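PDB 6KBC: CghA from Chaetomium globosum, which is a two-domain, almost entirely beta-strand protein of the calycin superfamily that holds the ligand WK1 in a pocket. Local coordinates for residues W49-M54 with F135-D140; Q93-P98 with G152-S157. One frame throughout, in Å; residues are numbered along the deposited sequence.

Contact 1: W49-M54 with F135-D140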
ATOM      1  N   TRP A  49      -5.696   3.167  -5.788  1.00 26.28           N
ATOM      2  CA  TRP A  49      -6.499   2.178  -5.085  1.00 28.64           C
ATOM      3  C   TRP A  49      -5.677   0.901  -5.041  1.00 25.19           C
ATOM      4  O   TRP A  49      -5.370   0.328  -6.091  1.00 27.70           O
ATOM      5  CB  TRP A  49      -7.835   1.926  -5.797  1.00 29.15           C
ATOM      6  CG  TRP A  49      -8.744   3.126  -5.858  1.00 30.87           C
ATOM      7  CD1 TRP A  49      -9.834   3.373  -5.067  1.00 30.07           C
ATOM      8  CD2 TRP A  49      -8.638   4.234  -6.752  1.00 31.52           C
ATOM      9  NE1 TRP A  49     -10.416   4.562  -5.426  1.00 31.80           N
ATOM     10  CE2 TRP A  49      -9.698   5.113  -6.455  1.00 32.44           C
ATOM     11  CE3 TRP A  49      -7.748   4.571  -7.776  1.00 27.99           C
ATOM     12  CZ2 TRP A  49      -9.890   6.307  -7.144  1.00 34.23           C
ATOM     13  CZ3 TRP A  49      -7.943   5.758  -8.460  1.00 32.07           C
ATOM     14  CH2 TRP A  49      -9.001   6.611  -8.138  1.00 34.37           C
ATOM     15  N   LEU A  50      -5.303   0.469  -3.843  1.00 24.94           N
ATOM     16  CA  LEU A  50      -4.424  -0.683  -3.681  1.00 25.08           C
ATOM     17  C   LEU A  50      -5.186  -1.845  -3.064  1.00 23.41           C
ATOM     18  O   LEU A  50      -5.916  -1.668  -2.085  1.00 25.66           O
ATOM     19  CB  LEU A  50      -3.213  -0.341  -2.794  1.00 24.77           C
ATOM     20  CG  LEU A  50      -2.209  -1.454  -2.438  1.00 23.66           C
ATOM     21  CD1 LEU A  50      -0.809  -0.839  -2.253  1.00 23.87           C
ATOM     22  CD2 LEU A  50      -2.618  -2.241  -1.173  1.00 22.10           C
ATOM     23  N   PHE A  51      -4.973  -3.042  -3.609  1.00 25.70           N
ATOM     24  CA  PHE A  51      -5.573  -4.266  -3.086  1.00 26.09           C
ATOM     25  C   PHE A  51      -4.483  -5.320  -3.029  1.00 21.51           C
ATOM     26  O   PHE A  51      -3.749  -5.498  -3.999  1.00 24.09           O
ATOM     27  CB  PHE A  51      -6.726  -4.787  -3.966  1.00 27.01           C
ATOM     28  CG  PHE A  51      -7.834  -3.790  -4.197  1.00 26.11           C
ATOM     29  CD1 PHE A  51      -7.710  -2.811  -5.169  1.00 29.63           C
ATOM     30  CD2 PHE A  51      -9.009  -3.861  -3.462  1.00 25.15           C
ATOM     31  CE1 PHE A  51      -8.746  -1.894  -5.386  1.00 29.83           C
ATOM     32  CE2 PHE A  51     -10.046  -2.956  -3.675  1.00 28.49           C
ATOM     33  CZ  PHE A  51      -9.909  -1.972  -4.639  1.00 28.81           C
ATOM     34  N   ASP A  52      -4.386  -6.045  -1.920  1.00 23.89           N
ATOM     35  CA  ASP A  52      -3.343  -7.055  -1.868  1.00 26.27           C
ATOM     36  C   ASP A  52      -3.824  -8.283  -1.115  1.00 23.89           C
ATOM     37  O   ASP A  52      -4.911  -8.310  -0.529  1.00 24.78           O
ATOM     38  CB  ASP A  52      -2.040  -6.520  -1.241  1.00 24.54           C
ATOM     39  CG  ASP A  52      -2.237  -5.974   0.158  1.00 29.00           C
ATOM     40  OD1 ASP A  52      -3.192  -6.412   0.846  1.00 28.44           O
ATOM     41  OD2 ASP A  52      -1.423  -5.111   0.581  1.00 30.10           O
ATOM     42  N   ALA A  53      -2.975  -9.302  -1.127  1.00 23.22           N
ATOM     43  CA  ALA A  53      -3.287 -10.554  -0.466  1.00 23.92           C
ATOM     44  C   ALA A  53      -1.980 -11.299  -0.286  1.00 23.98           C
ATOM     45  O   ALA A  53      -1.126 -11.269  -1.170  1.00 26.40           O
ATOM     46  CB  ALA A  53      -4.253 -11.389  -1.307  1.00 23.34           C
ATOM     47  N   MET A  54      -1.811 -11.960   0.848  1.00 21.71           N
ATOM     48  CA  MET A  54      -0.699 -12.887   0.913  1.00 29.06           C
ATOM     49  C   MET A  54      -1.087 -14.070   1.763  1.00 28.11           C
ATOM     50  O   MET A  54      -1.932 -13.953   2.647  1.00 24.68           O
ATOM     51  CB  MET A  54       0.547 -12.243   1.484  1.00 26.86           C
ATOM     52  CG  MET A  54       0.399 -11.840   2.921  1.00 30.26           C
ATOM     53  SD  MET A  54       1.986 -11.123   3.351  1.00 38.06           S
ATOM     54  CE  MET A  54       3.029 -12.564   3.347  1.00 25.95           C
ATOM     55  N   PHE A 135     -12.117  -3.295  -9.978  1.00 34.39           N
ATOM     56  CA  PHE A 135     -12.339  -3.540  -8.565  1.00 33.72           C
ATOM     57  C   PHE A 135     -13.750  -3.129  -8.188  1.00 34.56           C
ATOM     58  O   PHE A 135     -14.374  -2.284  -8.830  1.00 35.97           O
ATOM     59  CB  PHE A 135     -11.298  -2.828  -7.675  1.00 31.78           C
ATOM     60  CG  PHE A 135     -11.257  -1.325  -7.820  1.00 33.18           C
ATOM     61  CD1 PHE A 135     -12.124  -0.512  -7.108  1.00 35.12           C
ATOM     62  CD2 PHE A 135     -10.296  -0.726  -8.618  1.00 35.18           C
ATOM     63  CE1 PHE A 135     -12.061   0.876  -7.227  1.00 30.97           C
ATOM     64  CE2 PHE A 135     -10.222   0.657  -8.732  1.00 34.11           C
ATOM     65  CZ  PHE A 135     -11.115   1.457  -8.038  1.00 32.49           C
ATOM     66  N   ASP A 136     -14.241  -3.749  -7.122  1.00 33.82           N
ATOM     67  CA  ASP A 136     -15.582  -3.522  -6.628  1.00 36.06           C
ATOM     68  C   ASP A 136     -15.523  -3.540  -5.112  1.00 34.51           C
ATOM     69  O   ASP A 136     -14.981  -4.480  -4.525  1.00 34.56           O
ATOM     70  CB  ASP A 136     -16.527  -4.614  -7.152  1.00 40.34           C
ATOM     71  CG  ASP A 136     -17.964  -4.174  -7.191  1.00 49.88           C
ATOM     72  OD1 ASP A 136     -18.330  -3.419  -8.126  1.00 54.27           O
ATOM     73  OD2 ASP A 136     -18.732  -4.620  -6.308  1.00 54.28           O
ATOM     74  N   VAL A 137     -16.062  -2.513  -4.469  1.00 35.97           N
ATOM     75  CA  VAL A 137     -16.045  -2.432  -3.016  1.00 32.50           C
ATOM     76  C   VAL A 137     -17.458  -2.178  -2.518  1.00 35.85           C
ATOM     77  O   VAL A 137     -18.127  -1.255  -2.995  1.00 37.24           O
ATOM     78  CB  VAL A 137     -15.099  -1.332  -2.509  1.00 32.52           C
ATOM     79  CG1 VAL A 137     -15.066  -1.354  -1.013  1.00 31.07           C
ATOM     80  CG2 VAL A 137     -13.692  -1.527  -3.085  1.00 32.18           C
ATOM     81  N   ALA A 138     -17.893  -2.981  -1.547  1.00 34.30           N
ATOM     82  CA  ALA A 138     -19.200  -2.801  -0.932  1.00 35.62           C
ATOM     83  C   ALA A 138     -19.315  -1.412  -0.316  1.00 39.59           C
ATOM     84  O   ALA A 138     -18.323  -0.809   0.103  1.00 35.07           O
ATOM     85  CB  ALA A 138     -19.436  -3.865   0.137  1.00 33.97           C
ATOM     86  N   ALA A 139     -20.548  -0.897  -0.277  1.00 33.28           N
ATOM     87  CA  ALA A 139     -20.789   0.404   0.340  1.00 36.55           C
ATOM     88  C   ALA A 139     -20.424   0.403   1.817  1.00 35.06           C
ATOM     89  O   ALA A 139     -19.963   1.423   2.340  1.00 35.68           O
ATOM     90  CB  ALA A 139     -22.257   0.818   0.166  1.00 38.09           C
ATOM     91  N   ASP A 140     -20.646  -0.704   2.523  1.00 32.06           N
ATOM     92  CA  ASP A 140     -20.234  -0.759   3.919  1.00 33.59           C
ATOM     93  C   ASP A 140     -18.793  -1.233   4.105  1.00 29.89           C
ATOM     94  O   ASP A 140     -18.411  -1.541   5.237  1.00 28.78           O
ATOM     95  CB  ASP A 140     -21.169  -1.640   4.748  1.00 33.38           C
ATOM     96  CG  ASP A 140     -21.166  -3.095   4.314  1.00 37.15           C
ATOM     97  OD1 ASP A 140     -20.351  -3.469   3.435  1.00 37.19           O
ATOM     98  OD2 ASP A 140     -21.942  -3.879   4.913  1.00 38.76           O
TER
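The strand segments carrying Trp49 and Phe51 on one side and Phe135 and Val137 on the other run almost perpendicular, with axes 9.9 Å apart at closest approach and an angle of 91° between their directions, a separation bridged by side chains and not by backbone pairing. Phe135 is the hub. Its CG sits between the backbone N and the carbonyl carbon (chi1 59°), and from there the ring extends toward the indole of Trp49. The outer end of the ring, CZ, lies over one face of the indole near its rim, 3.6 Å from Trp49 CG. The phenyl ring and the five-membered ring of Trp49 form an offset stack, their planes inclined by 27° and their centroids 4.8 Å apart. Phe51 meets the base of the same side chain: its CZ comes within 3.4 Å of Phe135 CB, while its CE1 lies 3.5 Å from Phe135 CG. The two phenyl planes are tilted obliquely to each other. At the edge of the Phe51 ring, in its plane, Val137 CG2 approaches Phe51 CE2 to 4.0 Å.

The three aromatic residues thus make a buried cluster between strands 46-54 and 132-137 of the N-terminal family region. Phe66 on strand 60-69 adds an edge-to-face partner to Phe135, and Met226 on strand 223-231 touches both Trp49 and Phe51. The polar end of the indole is used elsewhere, NE1 bonding to Leu33 O. Since the closest approaches are all carbon to carbon and no polar pair bridges the segments, the cohesion between these crossed strands probably comes from dispersion and exclusion of water.

Contact 2: Q93-P98 with G152-S157. With WK1 ((2S)-3-[(2S,4E)-4-[[(1R,2S,4aR,6S,8R,8aS)-2-[(E)-but-2-en-2-yl]-6,8-dimethyl-1,2,4a,5,6,7,8,8a-octahydronaphthalen-1-yl]-oxidanyl-methylidene]-3,5-bis(oxidanylidene)pyrrolidin-2-yl]-2-methyl-2-oxidanyl-propanoic acid), chain B.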
ATOM      1  N   GLN A  93       3.836  -6.893 -13.884  1.00 34.39           N
ATOM      2  CA  GLN A  93       3.480  -6.232 -15.125  1.00 38.66           C
ATOM      3  C   GLN A  93       2.547  -5.081 -14.810  1.00 35.65           C
ATOM      4  O   GLN A  93       1.821  -5.103 -13.811  1.00 30.61           O
ATOM      5  CB  GLN A  93       2.806  -7.190 -16.113  1.00 34.69           C
ATOM      6  CG  GLN A  93       3.736  -8.165 -16.799  1.00 41.57           C
ATOM      7  CD  GLN A  93       3.028  -8.924 -17.899  1.00 45.65           C
ATOM      8  OE1 GLN A  93       2.045  -8.437 -18.462  1.00 49.15           O
ATOM      9  NE2 GLN A  93       3.516 -10.122 -18.210  1.00 44.21           N
ATOM     10  N   HIS A  94       2.588  -4.072 -15.669  1.00 32.96           N
ATOM     11  CA  HIS A  94       1.589  -3.021 -15.702  1.00 37.80           C
ATOM     12  C   HIS A  94       0.590  -3.330 -16.800  1.00 38.55           C
ATOM     13  O   HIS A  94       0.974  -3.715 -17.907  1.00 39.87           O
ATOM     14  CB  HIS A  94       2.227  -1.661 -15.970  1.00 38.53           C
ATOM     15  CG  HIS A  94       3.149  -1.200 -14.887  1.00 41.23           C
ATOM     16  ND1 HIS A  94       3.883  -0.037 -14.980  1.00 42.73           N
ATOM     17  CD2 HIS A  94       3.444  -1.738 -13.680  1.00 38.85           C
ATOM     18  CE1 HIS A  94       4.599   0.117 -13.880  1.00 42.62           C
ATOM     19  NE2 HIS A  94       4.345  -0.899 -13.072  1.00 40.98           N
ATOM     20  N   LEU A  95      -0.685  -3.187 -16.477  1.00 38.56           N
ATOM     21  CA  LEU A  95      -1.748  -3.141 -17.474  1.00 39.59           C
ATOM     22  C   LEU A  95      -2.036  -1.667 -17.712  1.00 38.84           C
ATOM     23  O   LEU A  95      -2.704  -1.018 -16.907  1.00 38.37           O
ATOM     24  CB  LEU A  95      -2.987  -3.883 -16.996  1.00 35.15           C
ATOM     25  CG  LEU A  95      -2.769  -5.325 -16.558  1.00 37.73           C
ATOM     26  CD1 LEU A  95      -4.095  -5.936 -16.126  1.00 36.94           C
ATOM     27  CD2 LEU A  95      -2.143  -6.112 -17.689  1.00 41.51           C
ATOM     28  N   VAL A  96      -1.494  -1.127 -18.792  1.00 42.37           N
ATOM     29  CA  VAL A  96      -1.738   0.258 -19.168  1.00 43.17           C
ATOM     30  C   VAL A  96      -2.965   0.293 -20.068  1.00 42.24           C
ATOM     31  O   VAL A  96      -3.017  -0.410 -21.083  1.00 40.82           O
ATOM     32  CB  VAL A  96      -0.515   0.858 -19.873  1.00 42.57           C
ATOM     33  CG1 VAL A  96      -0.717   2.352 -20.106  1.00 44.96           C
ATOM     34  CG2 VAL A  96       0.753   0.589 -19.059  1.00 45.24           C
ATOM     35  N   VAL A  97      -3.951   1.101 -19.694  1.00 44.87           N
ATOM     36  CA  VAL A  97      -5.244   1.108 -20.376  1.00 45.35           C
ATOM     37  C   VAL A  97      -5.607   2.544 -20.731  1.00 48.78           C
ATOM     38  O   VAL A  97      -5.127   3.502 -20.101  1.00 45.31           O
ATOM     39  CB  VAL A  97      -6.350   0.457 -19.510  1.00 42.56           C
ATOM     40  CG1 VAL A  97      -6.006  -0.995 -19.220  1.00 42.87           C
ATOM     41  CG2 VAL A  97      -6.562   1.242 -18.226  1.00 41.76           C
ATOM     42  N   PRO A  98      -6.454   2.728 -21.751  1.00 48.85           N
ATOM     43  CA  PRO A  98      -6.912   4.077 -22.113  1.00 48.31           C
ATOM     44  C   PRO A  98      -8.123   4.584 -21.347  1.00 45.42           C
ATOM     45  O   PRO A  98      -8.424   5.779 -21.443  1.00 47.22           O
ATOM     46  CB  PRO A  98      -7.254   3.921 -23.604  1.00 52.73           C
ATOM     47  CG  PRO A  98      -7.712   2.511 -23.714  1.00 53.00           C
ATOM     48  CD  PRO A  98      -6.843   1.725 -22.759  1.00 49.21           C
ATOM     49  N   GLY A 152      -3.540 -13.764 -22.036  1.00 45.57           N
ATOM     50  CA  GLY A 152      -2.123 -13.799 -22.322  1.00 47.33           C
ATOM     51  C   GLY A 152      -1.242 -13.145 -21.277  1.00 46.27           C
ATOM     52  O   GLY A 152      -0.018 -13.103 -21.464  1.00 49.37           O
ATOM     53  N   ARG A 153      -1.822 -12.635 -20.187  1.00 44.67           N
ATOM     54  CA  ARG A 153      -1.060 -12.018 -19.104  1.00 41.62           C
ATOM     55  C   ARG A 153      -1.585 -12.472 -17.744  1.00 39.72           C
ATOM     56  O   ARG A 153      -0.901 -13.214 -17.031  1.00 39.60           O
ATOM     57  CB  ARG A 153      -1.111 -10.495 -19.221  1.00 39.29           C
ATOM     58  CG  ARG A 153      -0.317  -9.944 -20.401  1.00 44.94           C
ATOM     59  CD  ARG A 153      -0.984  -8.705 -20.973  1.00 46.01           C
ATOM     60  NE  ARG A 153      -2.218  -9.047 -21.677  1.00 49.07           N
ATOM     61  CZ  ARG A 153      -3.144  -8.165 -22.035  1.00 47.80           C
ATOM     62  NH1 ARG A 153      -2.985  -6.879 -21.748  1.00 48.77           N
ATOM     63  NH2 ARG A 153      -4.236  -8.571 -22.667  1.00 49.30           N
ATOM     64  N   ILE A 154      -2.796 -12.052 -17.378  1.00 36.16           N
ATOM     65  CA  ILE A 154      -3.354 -12.389 -16.070  1.00 35.79           C
ATOM     66  C   ILE A 154      -4.873 -12.460 -16.167  1.00 35.19           C
ATOM     67  O   ILE A 154      -5.514 -11.581 -16.754  1.00 37.63           O
ATOM     68  CB  ILE A 154      -2.919 -11.383 -14.979  1.00 30.98           C
ATOM     69  CG1 ILE A 154      -3.508 -11.776 -13.619  1.00 35.29           C
ATOM     70  CG2 ILE A 154      -3.321  -9.965 -15.349  1.00 31.74           C
ATOM     71  CD1 ILE A 154      -3.045 -10.896 -12.467  1.00 32.89           C
ATOM     72  N   THR A 155      -5.451 -13.504 -15.575  1.00 35.37           N
ATOM     73  CA  THR A 155      -6.895 -13.627 -15.445  1.00 36.68           C
ATOM     74  C   THR A 155      -7.231 -14.191 -14.077  1.00 36.44           C
ATOM     75  O   THR A 155      -6.507 -15.032 -13.535  1.00 37.42           O
ATOM     76  CB  THR A 155      -7.507 -14.547 -16.517  1.00 40.89           C
ATOM     77  OG1 THR A 155      -7.006 -15.877 -16.340  1.00 40.92           O
ATOM     78  CG2 THR A 155      -7.173 -14.060 -17.914  1.00 38.08           C
ATOM     79  N   GLY A 156      -8.350 -13.752 -13.536  1.00 34.19           N
ATOM     80  CA  GLY A 156      -8.808 -14.318 -12.297  1.00 34.17           C
ATOM     81  C   GLY A 156      -9.245 -13.238 -11.357  1.00 32.10           C
ATOM     82  O   GLY A 156      -9.463 -12.088 -11.747  1.00 34.31           O
ATOM     83  N   SER A 157      -9.366 -13.598 -10.084  1.00 32.44           N
ATOM     84  CA  SER A 157      -9.946 -12.682  -9.124  1.00 32.16           C
ATOM     85  C   SER A 157      -9.211 -12.727  -7.791  1.00 32.76           C
ATOM     86  O   SER A 157      -8.507 -13.683  -7.450  1.00 31.30           O
ATOM     87  CB  SER A 157     -11.432 -12.984  -8.883  1.00 35.73           C
ATOM     88  OG  SER A 157     -11.564 -14.265  -8.319  1.00 43.64           O
TER
HETATM   89  O   WK1 B 501       5.778  -0.927 -10.943  1.00 42.02           O
HETATM   90  C17 WK1 B 501       5.370  -1.501  -9.966  1.00 40.34           C
HETATM   91  O1  WK1 B 501       4.866  -2.587 -10.024  1.00 35.21           O
HETATM   92  C19 WK1 B 501       5.489  -0.878  -8.635  1.00 35.90           C
HETATM   93  O2  WK1 B 501       6.207   0.309  -8.663  1.00 39.32           O
HETATM   94  C18 WK1 B 501       6.258  -1.797  -7.738  1.00 35.48           C
HETATM   95  C20 WK1 B 501       4.062  -0.613  -8.241  1.00 35.40           C
HETATM   96  C22 WK1 B 501       3.949  -0.349  -6.795  1.00 33.71           C
HETATM   97  N   WK1 B 501       2.621  -0.251  -6.220  1.00 34.23           N
HETATM   98  C21 WK1 B 501       2.561   0.805  -5.416  1.00 36.07           C
HETATM   99  O5  WK1 B 501       1.478   1.116  -4.743  1.00 32.29           O
HETATM  100  C23 WK1 B 501       4.599   0.832  -6.274  1.00 41.42           C
HETATM  101  O4  WK1 B 501       5.836   1.204  -6.528  1.00 36.88           O
HETATM  102  C24 WK1 B 501       3.801   1.596  -5.378  1.00 39.24           C
HETATM  103  C16 WK1 B 501       4.183   2.810  -4.665  1.00 39.12           C
HETATM  104  O3  WK1 B 501       5.369   3.249  -4.838  1.00 41.47           O
HETATM  105  C9  WK1 B 501       3.275   3.415  -3.678  1.00 38.30           C
HETATM  106  C8  WK1 B 501       3.619   2.560  -2.425  1.00 36.98           C
HETATM  107  C12 WK1 B 501       3.864   1.075  -2.589  1.00 35.88           C
HETATM  108  C13 WK1 B 501       2.927   0.173  -2.397  1.00 34.46           C
HETATM  109  C90 WK1 B 501       3.199  -1.282  -2.574  1.00 36.67           C
HETATM  110  C14 WK1 B 501       5.212   0.587  -2.986  1.00 41.16           C
HETATM  111  C7  WK1 B 501       4.828   3.081  -1.709  1.00 39.80           C
HETATM  112  C6  WK1 B 501       4.865   4.342  -1.369  1.00 38.20           C
HETATM  113  C3  WK1 B 501       3.829   5.237  -1.972  1.00 38.41           C
HETATM  114  C4  WK1 B 501       3.505   4.895  -3.411  1.00 40.09           C
HETATM  115  C5  WK1 B 501       2.255   5.673  -3.777  1.00 43.32           C
HETATM  116  C11 WK1 B 501       1.976   5.538  -5.241  1.00 41.11           C
HETATM  117  C2  WK1 B 501       4.023   6.717  -1.769  1.00 38.30           C
HETATM  118  C1  WK1 B 501       2.664   7.316  -1.944  1.00 38.08           C
HETATM  119  C10 WK1 B 501       2.555   8.759  -1.578  1.00 40.88           C
HETATM  120  C   WK1 B 501       2.280   7.136  -3.381  1.00 40.47           C
HETATM  121  O   HOH W   1       2.798 -11.809 -20.648  1.00 55.48           O
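Gln93 and Arg153 run roughly perpendicular where strand 90-96 passes the classic beta bulge formed by Arg153 and Ile154 opposite Ala150. Although the side chains cross, their flat ends are nearly coplanar in orientation, amide and guanidinium planes differing by 22°. The amide oxygen nevertheless meets the aliphatic part of the arginine: Gln93 OE1 lies 3.4 Å from Arg153 CG. Bends at chi2 and chi3 (-71°) turn the arginine chain beyond that point, and its guanidinium bonds elsewhere, with NH2 reaching Arg130 O and Pro151 O and NH1 reaching Thr131 OG1. Those bonds tie the guanidinium to the loop leading into strand 132-137 and to the turn at Pro151.

Leu95, two residues on, also turns its side chain toward 152-157. Its CD2 approaches Arg153 NH1 obliquely at 4.2 Å, and its CD1 meets Ile154 CG2 at the same distance, the leucine lying athwart the isoleucine. A water supplies the polar link, accepting from Gln93 NE2 at 3.1 Å and donating to Gly152 O at 3.2 Å, so the glutamine is coupled to the turn before the bulge without a direct bond.

Between Gln93 and Leu95, His94 serves the ligand pocket. Its ND1 is hydrogen-bonded to Arg78 NH1, a second bond consistent with a fixed ring rotation. The carboxyl oxygen O of WK1 lies at the ring edge, in the imidazole plane, and receives a hydrogen bond from His94 NE2 at 2.6 Å, with an N-H...O angle of 160°.

How the contacts relate
From the N terminus, the chain lays down 49-54, then 93-98, then 135-140, and finally 152-157. Contact 1 closes a loop when 135-140 returns to 49-54 after 80 residues, 43 of them in strands; contact 2 closes the second when 152-157 reaches 93-98 after 53. The two loops cross, because each contains one segment of the other. Their centres are about 17 Å apart and their nearest atoms about 8 Å, so they do not touch. Contact 1 ties strand 46-54 to strand 132-137, and contact 2 ties strand 90-96 to the start of strand 154-162, all within the N-terminal family region.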